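Local coordinates for extracellular solute-binding protein family 1 (PDB 5CI5) that binds alpha-D-tagatopyranose in a buried pocket and probably serves as the extracellular sugar-binding component of an ABC transporter, at residues A84-W89 / W120-Y125; D63-K68 / G299-V304; T192-M197 / V368-I373. All coordinates share one frame; numbering follows the deposited sequence.

Contact 1: A84-W89 / W120-Y125. With T6T (alpha-D-tagatopyranose), chain C.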
loop_
_atom_site.group_PDB
_atom_site.type_symbol
_atom_site.label_atom_id
_atom_site.label_comp_id
_atom_site.label_asym_id
_atom_site.label_seq_id
_atom_site.Cartn_x
_atom_site.Cartn_y
_atom_site.Cartn_z
ATOM N N ALA A 84 -0.538 -9.590 -6.678
ATOM C CA ALA A 84 -1.373 -9.805 -5.495
ATOM C C ALA A 84 -0.797 -8.952 -4.369
ATOM O O ALA A 84 0.423 -8.926 -4.138
ATOM C CB ALA A 84 -1.432 -11.272 -5.098
ATOM N N ASP A 85 -1.669 -8.237 -3.686
ATOM C CA ASP A 85 -1.278 -7.328 -2.590
ATOM C C ASP A 85 -0.599 -8.093 -1.444
ATOM O O ASP A 85 -1.069 -9.126 -1.000
ATOM C CB ASP A 85 -2.532 -6.582 -2.121
ATOM C CG ASP A 85 -2.236 -5.313 -1.389
ATOM O OD1 ASP A 85 -1.263 -5.261 -0.590
ATOM O OD2 ASP A 85 -3.002 -4.343 -1.613
ATOM N N LEU A 86 0.529 -7.570 -0.970
ATOM C CA LEU A 86 1.172 -8.130 0.209
ATOM C C LEU A 86 0.285 -8.032 1.452
ATOM O O LEU A 86 0.519 -8.730 2.450
ATOM C CB LEU A 86 2.513 -7.439 0.448
ATOM C CG LEU A 86 3.588 -7.636 -0.631
ATOM C CD1 LEU A 86 4.890 -7.019 -0.125
ATOM C CD2 LEU A 86 3.789 -9.105 -1.005
ATOM N N GLY A 87 -0.740 -7.188 1.396
ATOM C CA GLY A 87 -1.684 -7.039 2.489
ATOM C C GLY A 87 -2.761 -8.107 2.509
ATOM O O GLY A 87 -3.949 -7.823 2.310
ATOM N N GLY A 88 -2.343 -9.341 2.773
ATOM C CA GLY A 88 -3.267 -10.421 3.082
ATOM C C GLY A 88 -3.823 -11.224 1.927
ATOM O O GLY A 88 -4.510 -12.243 2.145
ATOM N N TRP A 89 -3.614 -10.792 0.690
ATOM C CA TRP A 89 -4.245 -11.533 -0.403
ATOM C C TRP A 89 -3.639 -12.924 -0.585
ATOM O O TRP A 89 -4.364 -13.862 -0.922
ATOM C CB TRP A 89 -4.145 -10.809 -1.739
ATOM C CG TRP A 89 -4.791 -9.454 -1.837
ATOM C CD1 TRP A 89 -5.233 -8.635 -0.807
ATOM C CD2 TRP A 89 -5.078 -8.752 -3.048
ATOM N NE1 TRP A 89 -5.735 -7.470 -1.325
ATOM C CE2 TRP A 89 -5.663 -7.515 -2.693
ATOM C CE3 TRP A 89 -4.905 -9.054 -4.396
ATOM C CZ2 TRP A 89 -6.051 -6.581 -3.642
ATOM C CZ3 TRP A 89 -5.282 -8.121 -5.341
ATOM C CH2 TRP A 89 -5.857 -6.904 -4.959
ATOM N N TRP A 120 8.671 -12.132 3.646
ATOM C CA TRP A 120 8.254 -13.519 3.418
ATOM C C TRP A 120 6.988 -13.892 4.183
ATOM O O TRP A 120 6.144 -14.559 3.624
ATOM C CB TRP A 120 9.381 -14.489 3.743
ATOM C CG TRP A 120 10.499 -14.436 2.751
ATOM C CD1 TRP A 120 11.821 -14.231 3.016
ATOM C CD2 TRP A 120 10.395 -14.575 1.324
ATOM N NE1 TRP A 120 12.552 -14.247 1.841
ATOM C CE2 TRP A 120 11.695 -14.438 0.792
ATOM C CE3 TRP A 120 9.331 -14.791 0.453
ATOM C CZ2 TRP A 120 11.959 -14.527 -0.580
ATOM C CZ3 TRP A 120 9.586 -14.881 -0.908
ATOM C CH2 TRP A 120 10.896 -14.757 -1.411
ATOM N N PRO A 121 6.811 -13.407 5.436
ATOM C CA PRO A 121 5.562 -13.779 6.115
ATOM C C PRO A 121 4.292 -13.311 5.391
ATOM O O PRO A 121 3.230 -13.937 5.551
ATOM C CB PRO A 121 5.711 -13.112 7.496
ATOM C CG PRO A 121 7.179 -13.075 7.709
ATOM C CD PRO A 121 7.757 -12.757 6.363
ATOM N N THR A 122 4.385 -12.239 4.598
ATOM C CA THR A 122 3.219 -11.687 3.921
ATOM C C THR A 122 2.704 -12.559 2.780
ATOM O O THR A 122 1.561 -12.371 2.335
ATOM C CB THR A 122 3.497 -10.280 3.331
ATOM O OG1 THR A 122 4.310 -10.381 2.149
ATOM C CG2 THR A 122 4.187 -9.366 4.349
ATOM N N VAL A 123 3.531 -13.497 2.304
ATOM C CA VAL A 123 3.166 -14.358 1.178
ATOM C C VAL A 123 3.225 -15.838 1.561
ATOM O O VAL A 123 3.281 -16.713 0.669
ATOM C CB VAL A 123 4.068 -14.116 -0.059
ATOM C CG1 VAL A 123 3.856 -12.716 -0.631
ATOM C CG2 VAL A 123 5.559 -14.345 0.273
ATOM N N THR A 124 3.168 -16.104 2.871
ATOM C CA THR A 124 3.291 -17.448 3.416
ATOM C C THR A 124 1.961 -17.943 3.989
ATOM O O THR A 124 1.229 -17.203 4.665
ATOM C CB THR A 124 4.404 -17.496 4.496
ATOM O OG1 THR A 124 5.664 -17.196 3.895
ATOM C CG2 THR A 124 4.498 -18.875 5.142
ATOM N N TYR A 125 1.638 -19.193 3.662
ATOM C CA TYR A 125 0.478 -19.881 4.223
ATOM C C TYR A 125 0.971 -21.252 4.708
ATOM O O TYR A 125 1.525 -22.026 3.926
ATOM C CB TYR A 125 -0.647 -20.016 3.168
ATOM C CG TYR A 125 -1.784 -20.885 3.624
ATOM C CD1 TYR A 125 -2.692 -20.422 4.571
ATOM C CD2 TYR A 125 -1.942 -22.194 3.138
ATOM C CE1 TYR A 125 -3.739 -21.233 5.025
ATOM C CE2 TYR A 125 -2.980 -23.011 3.586
ATOM C CZ TYR A 125 -3.870 -22.519 4.553
ATOM O OH TYR A 125 -4.923 -23.269 5.047
HETATM O O3 T6T C . 1.025 -0.427 -0.278
HETATM C C3 T6T C . 0.470 -1.003 -1.456
HETATM C C4 T6T C . -0.585 -2.031 -1.047
HETATM O O4 T6T C . -0.016 -2.981 -0.136
HETATM C C5 T6T C . -1.739 -1.289 -0.408
HETATM O O5 T6T C . -2.761 -2.208 -0.016
HETATM C C6 T6T C . -2.287 -0.236 -1.365
HETATM O O6 T6T C . -1.246 0.685 -1.687
HETATM C C2 T6T C . -0.113 0.074 -2.313
HETATM O O2 T6T C . -0.511 -0.480 -3.573
HETATM C C1 T6T C . 0.913 1.198 -2.579
HETATM O O1 T6T C . 2.099 0.749 -3.123
HETATM O O HOH W 1 -0.408 -11.265 0.635
HETATM O O HOH W 2 -0.365 -11.150 4.174
#
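With CG anti to its carbonyl carbon (chi1 -64°) and CD1 continuing the chain, Leu86 turns its other methyl, CD2, to Thr122, whose chi1 of 75° sets OG1 facing that methyl. The meeting point lies just past strand 81-85 of the type 2 periplasmic-binding-protein fold, where the chain leaves the sheet through an Asx turn. Leu86 CD2 comes within 3.4 Å of Thr122 OG1 and 3.6 Å of Val123 CG1, so a single branch packs against both neighbours. The threonine hydroxyl is hydrogen-bonded to the carbonyl of Leu119, which leaves van der Waals contact for the leucine.

No direct hydrogen bond spans the two segments; two waters do the bridging. One donates to Asp85 O and Thr122 O, the other to Leu86 O and Thr122 O, so the threonine carbonyl is gripped twice. The turn is closed by Gly87 N, which lies 2.8 Å from Asp85 OD1 and approaches from above the carboxylate plane, 38° out of it. Held this way, and with CB of Asp85 against one face of the Trp89 indole, the carboxylate receives two sugar hydroxyls: tagatose O4 gives its proton to Asp85 OD1 at 2.6 Å, and O5 to Asp85 OD2 at 2.7 Å.

Contact 2: D63-K68 / G299-V304; sequences DTYYDK and GGWALV. With T6T (alpha-D-tagatopyranose), chain C.
Helix 62-75 and strand 298-304 share no backbone hydrogen bond here, and they meet through the side chains of Tyr65 and Trp301, both directed toward the opposing segment. With CG anti to the carbonyl carbon (chi1 -64°), Trp301 swings its indole toward the helix and brings the far corner, CZ3, to the edge of the tyrosine ring, near that ring's plane, with Tyr65 CD2 at 3.7 Å from Trp301 CZ3. The centroids of the phenol and the six-membered ring are 6.0 Å apart, an oblique packing contact. Tyr65 OH reaches past the indole to bond the carbonyl of Phe83, fixing the phenol on strand 81-85.

The opposite side of the indole serves the sugar. Trp301 NE1 donates to tagatose O2 at 2.9 Å with an N-H...O angle of 160°, the acceptor lying at the ring's edge near its plane. One residue earlier, Gly300 N donates almost straight to O4 at 3.0 Å, with an angle of 171°. Gly299 lies so near the ligand that a CB there would collide with O3.

Putting an alanine in place of Trp301 removes the indole, and tagatose O2 would probably lose this N-H donor while a gap opened beside Tyr65. An indole N-H and a backbone N-H from one strand thus line the tagatose pocket of this type 2 periplasmic-binding-protein fold.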
loop_
_atom_site.group_PDB
_atom_site.type_symbol
_atom_site.label_atom_id
_atom_site.label_comp_id
_atom_site.label_asym_id
_atom_site.label_seq_id
_atom_site.Cartn_x
_atom_site.Cartn_y
_atom_site.Cartn_z
ATOM N N ASP A 63 -8.623 0.131 -7.245
ATOM C CA ASP A 63 -9.818 0.153 -6.410
ATOM C C ASP A 63 -10.759 -1.028 -6.696
ATOM O O ASP A 63 -11.549 -1.402 -5.827
ATOM C CB ASP A 63 -10.570 1.468 -6.586
ATOM C CG ASP A 63 -9.828 2.667 -6.003
ATOM O OD1 ASP A 63 -8.701 2.519 -5.504
ATOM O OD2 ASP A 63 -10.393 3.784 -6.042
ATOM N N THR A 64 -10.668 -1.610 -7.884
ATOM C CA THR A 64 -11.522 -2.758 -8.222
ATOM C C THR A 64 -10.736 -4.026 -8.511
ATOM O O THR A 64 -11.320 -5.038 -8.929
ATOM C CB THR A 64 -12.431 -2.467 -9.444
ATOM O OG1 THR A 64 -11.644 -2.178 -10.600
ATOM C CG2 THR A 64 -13.336 -1.295 -9.153
ATOM N N TYR A 65 -9.426 -4.013 -8.255
ATOM C CA TYR A 65 -8.611 -5.134 -8.703
ATOM C C TYR A 65 -8.861 -6.409 -7.875
ATOM O O TYR A 65 -8.907 -7.500 -8.444
ATOM C CB TYR A 65 -7.125 -4.759 -8.694
ATOM C CG TYR A 65 -6.196 -5.881 -9.143
ATOM C CD1 TYR A 65 -6.473 -6.622 -10.288
ATOM C CD2 TYR A 65 -5.041 -6.198 -8.423
ATOM C CE1 TYR A 65 -5.621 -7.635 -10.716
ATOM C CE2 TYR A 65 -4.174 -7.226 -8.845
ATOM C CZ TYR A 65 -4.490 -7.950 -9.975
ATOM O OH TYR A 65 -3.675 -8.963 -10.412
ATOM N N TYR A 66 -9.051 -6.296 -6.565
ATOM C CA TYR A 66 -9.275 -7.490 -5.742
ATOM C C TYR A 66 -10.479 -8.274 -6.250
ATOM O O TYR A 66 -10.422 -9.477 -6.451
ATOM C CB TYR A 66 -9.489 -7.116 -4.279
ATOM C CG TYR A 66 -9.696 -8.311 -3.371
ATOM C CD1 TYR A 66 -8.632 -9.152 -3.047
ATOM C CD2 TYR A 66 -10.944 -8.613 -2.838
ATOM C CE1 TYR A 66 -8.817 -10.245 -2.197
ATOM C CE2 TYR A 66 -11.133 -9.713 -1.999
ATOM C CZ TYR A 66 -10.071 -10.528 -1.690
ATOM O OH TYR A 66 -10.284 -11.618 -0.852
ATOM N N ASP A 67 -11.576 -7.565 -6.457
ATOM C CA ASP A 67 -12.807 -8.218 -6.881
ATOM C C ASP A 67 -12.645 -8.882 -8.245
ATOM O O ASP A 67 -13.139 -9.989 -8.448
ATOM C CB ASP A 67 -13.954 -7.217 -6.903
ATOM C CG ASP A 67 -14.386 -6.799 -5.501
ATOM O OD1 ASP A 67 -14.121 -7.548 -4.527
ATOM O OD2 ASP A 67 -14.980 -5.713 -5.372
ATOM N N LYS A 68 -11.949 -8.230 -9.169
ATOM C CA LYS A 68 -11.695 -8.845 -10.473
ATOM C C LYS A 68 -10.802 -10.080 -10.370
ATOM O O LYS A 68 -11.027 -11.098 -11.054
ATOM C CB LYS A 68 -11.068 -7.824 -11.413
ATOM C CG LYS A 68 -12.038 -6.710 -11.799
ATOM C CD LYS A 68 -11.367 -5.672 -12.700
ATOM C CE LYS A 68 -12.400 -4.811 -13.437
ATOM N NZ LYS A 68 -13.245 -4.064 -12.494
ATOM N N GLY A 299 3.588 -2.452 3.006
ATOM C CA GLY A 299 2.811 -2.781 1.827
ATOM C C GLY A 299 3.648 -3.223 0.641
ATOM O O GLY A 299 4.870 -3.380 0.721
ATOM N N GLY A 300 2.955 -3.444 -0.479
ATOM C CA GLY A 300 3.597 -3.856 -1.709
ATOM C C GLY A 300 2.777 -4.887 -2.465
ATOM O O GLY A 300 1.592 -5.126 -2.139
ATOM N N TRP A 301 3.412 -5.498 -3.468
ATOM C CA TRP A 301 2.764 -6.482 -4.336
ATOM C C TRP A 301 3.695 -7.657 -4.596
ATOM O O TRP A 301 4.899 -7.470 -4.743
ATOM C CB TRP A 301 2.342 -5.857 -5.667
ATOM C CG TRP A 301 1.309 -4.822 -5.438
ATOM C CD1 TRP A 301 1.524 -3.553 -4.997
ATOM C CD2 TRP A 301 -0.111 -4.980 -5.536
ATOM N NE1 TRP A 301 0.329 -2.908 -4.810
ATOM C CE2 TRP A 301 -0.688 -3.765 -5.140
ATOM C CE3 TRP A 301 -0.949 -6.040 -5.910
ATOM C CZ2 TRP A 301 -2.067 -3.557 -5.139
ATOM C CZ3 TRP A 301 -2.313 -5.832 -5.898
ATOM C CH2 TRP A 301 -2.858 -4.608 -5.492
ATOM N N ALA A 302 3.108 -8.854 -4.631
ATOM C CA ALA A 302 3.784 -10.087 -5.014
ATOM C C ALA A 302 3.273 -10.579 -6.359
ATOM O O ALA A 302 2.178 -10.219 -6.790
ATOM C CB ALA A 302 3.573 -11.184 -3.964
ATOM N N LEU A 303 4.095 -11.391 -7.007
ATOM C CA LEU A 303 3.723 -12.130 -8.194
ATOM C C LEU A 303 3.296 -13.539 -7.772
ATOM O O LEU A 303 4.019 -14.218 -7.048
ATOM C CB LEU A 303 4.879 -12.200 -9.190
ATOM C CG LEU A 303 5.464 -10.855 -9.565
ATOM C CD1 LEU A 303 6.757 -11.034 -10.350
ATOM C CD2 LEU A 303 4.466 -10.063 -10.376
ATOM N N VAL A 304 2.110 -13.945 -8.206
ATOM C CA VAL A 304 1.574 -15.273 -7.870
ATOM C C VAL A 304 1.178 -16.012 -9.146
ATOM O O VAL A 304 0.898 -15.395 -10.157
ATOM C CB VAL A 304 0.353 -15.218 -6.910
ATOM C CG1 VAL A 304 0.715 -14.404 -5.677
ATOM C CG2 VAL A 304 -0.886 -14.650 -7.588
HETATM O O3 T6T C . 1.025 -0.427 -0.278
HETATM C C3 T6T C . 0.470 -1.003 -1.456
HETATM C C4 T6T C . -0.585 -2.031 -1.047
HETATM O O4 T6T C . -0.016 -2.981 -0.136
HETATM C C5 T6T C . -1.739 -1.289 -0.408
HETATM O O5 T6T C . -2.761 -2.208 -0.016
HETATM C C6 T6T C . -2.287 -0.236 -1.365
HETATM O O6 T6T C . -1.246 0.685 -1.687
HETATM C C2 T6T C . -0.113 0.074 -2.313
HETATM O O2 T6T C . -0.511 -0.480 -3.573
HETATM C C1 T6T C . 0.913 1.198 -2.579
HETATM O O1 T6T C . 2.099 0.749 -3.123
#

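Contact 3: T192-M197 / V368-I373. With T6T (alpha-D-tagatopyranose), chain C.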
loop_
_atom_site.group_PDB
_atom_site.type_symbol
_atom_site.label_atom_id
_atom_site.label_comp_id
_atom_site.label_asym_id
_atom_site.label_seq_id
_atom_site.Cartn_x
_atom_site.Cartn_y
_atom_site.Cartn_z
ATOM N N THR A 192 -8.581 3.373 3.328
ATOM C CA THR A 192 -9.255 3.790 4.546
ATOM C C THR A 192 -8.870 2.913 5.751
ATOM O O THR A 192 -8.601 3.408 6.850
ATOM C CB THR A 192 -10.763 3.791 4.300
ATOM O OG1 THR A 192 -11.023 4.740 3.260
ATOM C CG2 THR A 192 -11.558 4.151 5.587
ATOM N N THR A 193 -8.748 1.615 5.528
ATOM C CA THR A 193 -8.230 0.730 6.553
ATOM C C THR A 193 -6.807 1.079 6.908
ATOM O O THR A 193 -6.442 1.099 8.077
ATOM C CB THR A 193 -8.286 -0.721 6.106
ATOM O OG1 THR A 193 -9.658 -1.021 5.882
ATOM C CG2 THR A 193 -7.709 -1.694 7.173
ATOM N N LEU A 194 -5.992 1.319 5.892
ATOM C CA LEU A 194 -4.602 1.656 6.135
ATOM C C LEU A 194 -4.480 2.955 6.898
ATOM O O LEU A 194 -3.635 3.073 7.795
ATOM C CB LEU A 194 -3.831 1.719 4.806
ATOM C CG LEU A 194 -3.612 0.374 4.111
ATOM C CD1 LEU A 194 -3.287 0.587 2.653
ATOM C CD2 LEU A 194 -2.525 -0.415 4.805
ATOM N N GLY A 195 -5.318 3.932 6.563
ATOM C CA GLY A 195 -5.335 5.202 7.285
ATOM C C GLY A 195 -5.676 4.983 8.751
ATOM O O GLY A 195 -4.984 5.454 9.654
ATOM N N TYR A 196 -6.756 4.258 9.010
ATOM C CA TYR A 196 -7.106 3.983 10.379
ATOM C C TYR A 196 -5.978 3.238 11.122
ATOM O O TYR A 196 -5.641 3.583 12.262
ATOM C CB TYR A 196 -8.416 3.187 10.462
ATOM C CG TYR A 196 -8.716 2.841 11.897
ATOM C CD1 TYR A 196 -9.041 3.848 12.820
ATOM C CD2 TYR A 196 -8.628 1.550 12.342
ATOM C CE1 TYR A 196 -9.264 3.548 14.148
ATOM C CE2 TYR A 196 -8.863 1.241 13.667
ATOM C CZ TYR A 196 -9.183 2.244 14.550
ATOM O OH TYR A 196 -9.403 1.923 15.883
HETATM N N MSE A 197 -5.386 2.228 10.483
HETATM C CA MSE A 197 -4.277 1.490 11.084
HETATM C C MSE A 197 -3.108 2.395 11.421
HETATM O O MSE A 197 -2.514 2.243 12.491
HETATM C CB MSE A 197 -3.795 0.361 10.166
HETATM C CG MSE A 197 -4.735 -0.809 10.123
HETATM SE SE MSE A 197 -4.097 -2.227 8.925
HETATM C CE MSE A 197 -2.512 -2.771 9.965
ATOM N N VAL A 368 4.558 -2.159 10.583
ATOM C CA VAL A 368 3.714 -3.277 11.001
ATOM C C VAL A 368 2.965 -3.857 9.823
ATOM O O VAL A 368 2.663 -3.166 8.843
ATOM C CB VAL A 368 2.715 -2.891 12.101
ATOM C CG1 VAL A 368 3.466 -2.299 13.299
ATOM C CG2 VAL A 368 1.646 -1.932 11.592
ATOM N N ALA A 369 2.700 -5.154 9.909
ATOM C CA ALA A 369 1.999 -5.849 8.845
ATOM C C ALA A 369 0.534 -6.042 9.184
ATOM O O ALA A 369 0.185 -6.404 10.326
ATOM C CB ALA A 369 2.647 -7.199 8.583
ATOM N N ARG A 370 -0.309 -5.878 8.173
ATOM C CA ARG A 370 -1.657 -6.442 8.191
ATOM C C ARG A 370 -1.520 -7.937 8.473
ATOM O O ARG A 370 -0.559 -8.581 8.046
ATOM C CB ARG A 370 -2.363 -6.191 6.858
ATOM C CG ARG A 370 -2.785 -4.742 6.683
ATOM C CD ARG A 370 -3.023 -4.350 5.208
ATOM N NE ARG A 370 -1.791 -4.054 4.508
ATOM C CZ ARG A 370 -1.751 -3.600 3.258
ATOM N NH1 ARG A 370 -2.870 -3.396 2.579
ATOM N NH2 ARG A 370 -0.593 -3.349 2.698
ATOM N N PRO A 371 -2.471 -8.497 9.215
ATOM C CA PRO A 371 -2.314 -9.904 9.609
ATOM C C PRO A 371 -2.363 -10.869 8.413
ATOM O O PRO A 371 -3.296 -10.778 7.605
ATOM C CB PRO A 371 -3.495 -10.135 10.557
ATOM C CG PRO A 371 -4.467 -9.096 10.234
ATOM C CD PRO A 371 -3.703 -7.908 9.736
ATOM N N PRO A 372 -1.363 -11.769 8.300
ATOM C CA PRO A 372 -1.257 -12.667 7.128
ATOM C C PRO A 372 -2.193 -13.865 7.268
ATOM O O PRO A 372 -1.769 -15.030 7.389
ATOM C CB PRO A 372 0.227 -13.073 7.141
ATOM C CG PRO A 372 0.562 -13.075 8.586
ATOM C CD PRO A 372 -0.174 -11.882 9.162
ATOM N N ILE A 373 -3.486 -13.566 7.256
ATOM C CA ILE A 373 -4.521 -14.571 7.493
ATOM C C ILE A 373 -5.605 -14.446 6.458
ATOM O O ILE A 373 -5.847 -13.357 5.897
ATOM C CB ILE A 373 -5.119 -14.440 8.928
ATOM C CG1 ILE A 373 -5.881 -13.114 9.072
ATOM C CG2 ILE A 373 -4.005 -14.578 9.963
ATOM C CD1 ILE A 373 -6.532 -12.894 10.440
HETATM O O3 T6T C . 1.025 -0.427 -0.278
HETATM C C3 T6T C . 0.470 -1.003 -1.456
HETATM C C4 T6T C . -0.585 -2.031 -1.047
HETATM O O4 T6T C . -0.016 -2.981 -0.136
HETATM C C5 T6T C . -1.739 -1.289 -0.408
HETATM O O5 T6T C . -2.761 -2.208 -0.016
HETATM C C6 T6T C . -2.287 -0.236 -1.365
HETATM O O6 T6T C . -1.246 0.685 -1.687
HETATM C C2 T6T C . -0.113 0.074 -2.313
HETATM O O2 T6T C . -0.511 -0.480 -3.573
HETATM C C1 T6T C . 0.913 1.198 -2.579
HETATM O O1 T6T C . 2.099 0.749 -3.123
#
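Leu194 and Met197, which lie one turn apart on helix 190-202, pack against successive parts of the Arg370 side chain, each crossing it at about a right angle. The backbones stay well apart, with 8.8 Å between CA of Met197 and CA of Arg370, so side chains alone make the contact.

The apolar contacts divide along the arginine. Selenium of Met197, a selenomethionine in this crystal, lies 3.6 Å from Arg370 CG, and its CE methyl meets the same carbon at 3.8 Å, so the start of the side chain is packed by a bent selenoether. Farther out, Leu194 CD2 sits over the centre of the guanidinium, 3.5 Å above its plane, and shields one face. The other leucine methyl, CD1, is 3.9 Å from tagatose O5, so this residue touches both the arginine and the sugar.

Hydrogen bonds come from the guanidinium edge. A bend at chi3 (-81°) turns the two terminal nitrogens to adjacent hydroxyls: Arg370 NH1 donates to tagatose O5 at 2.9 Å, nearly straight at 173°, and Arg370 NH2 to tagatose O4 at 2.9 Å and 157°.

Charge and further bonds fix the orientation of the group. Glu190 makes a salt bridge with NH1, and NH2 also donates to the carbonyl of Leu298, while a long, weak ion pair runs from NH2 to Asp85. The positive charge thus has the Glu190 carboxylate close by, which is likely to stabilise it.

Braced by apolar side chains and a carboxylate, and presented edge-on to two neighbouring hydroxyls, Arg370 forms with Leu194 one side of the tagatose pocket in this member of the type 2 periplasmic-binding-protein family.

From the N terminus, residues 63-68 on helix 62-75 come first, followed by strand 81-85 and the turn that opens contact 1. That contact closes a short loop at 120-125, nested wholly inside the much longer one that contact 2 closes when strand 298-304, neighbour of strand 81-85 in the mixed sheet, comes back against helix 62-75. Contact 3 opens within that longer loop, at 192-197, and closes beyond it at 368-373, so contacts 2 and 3 cross, whereas contacts 1 and 3 follow in series. The first two tie helix 62-75 and the segment around 120-125 to one sheet; the third joins helix 190-202 to the loop before helix 376-391. All three converge on the tagatose.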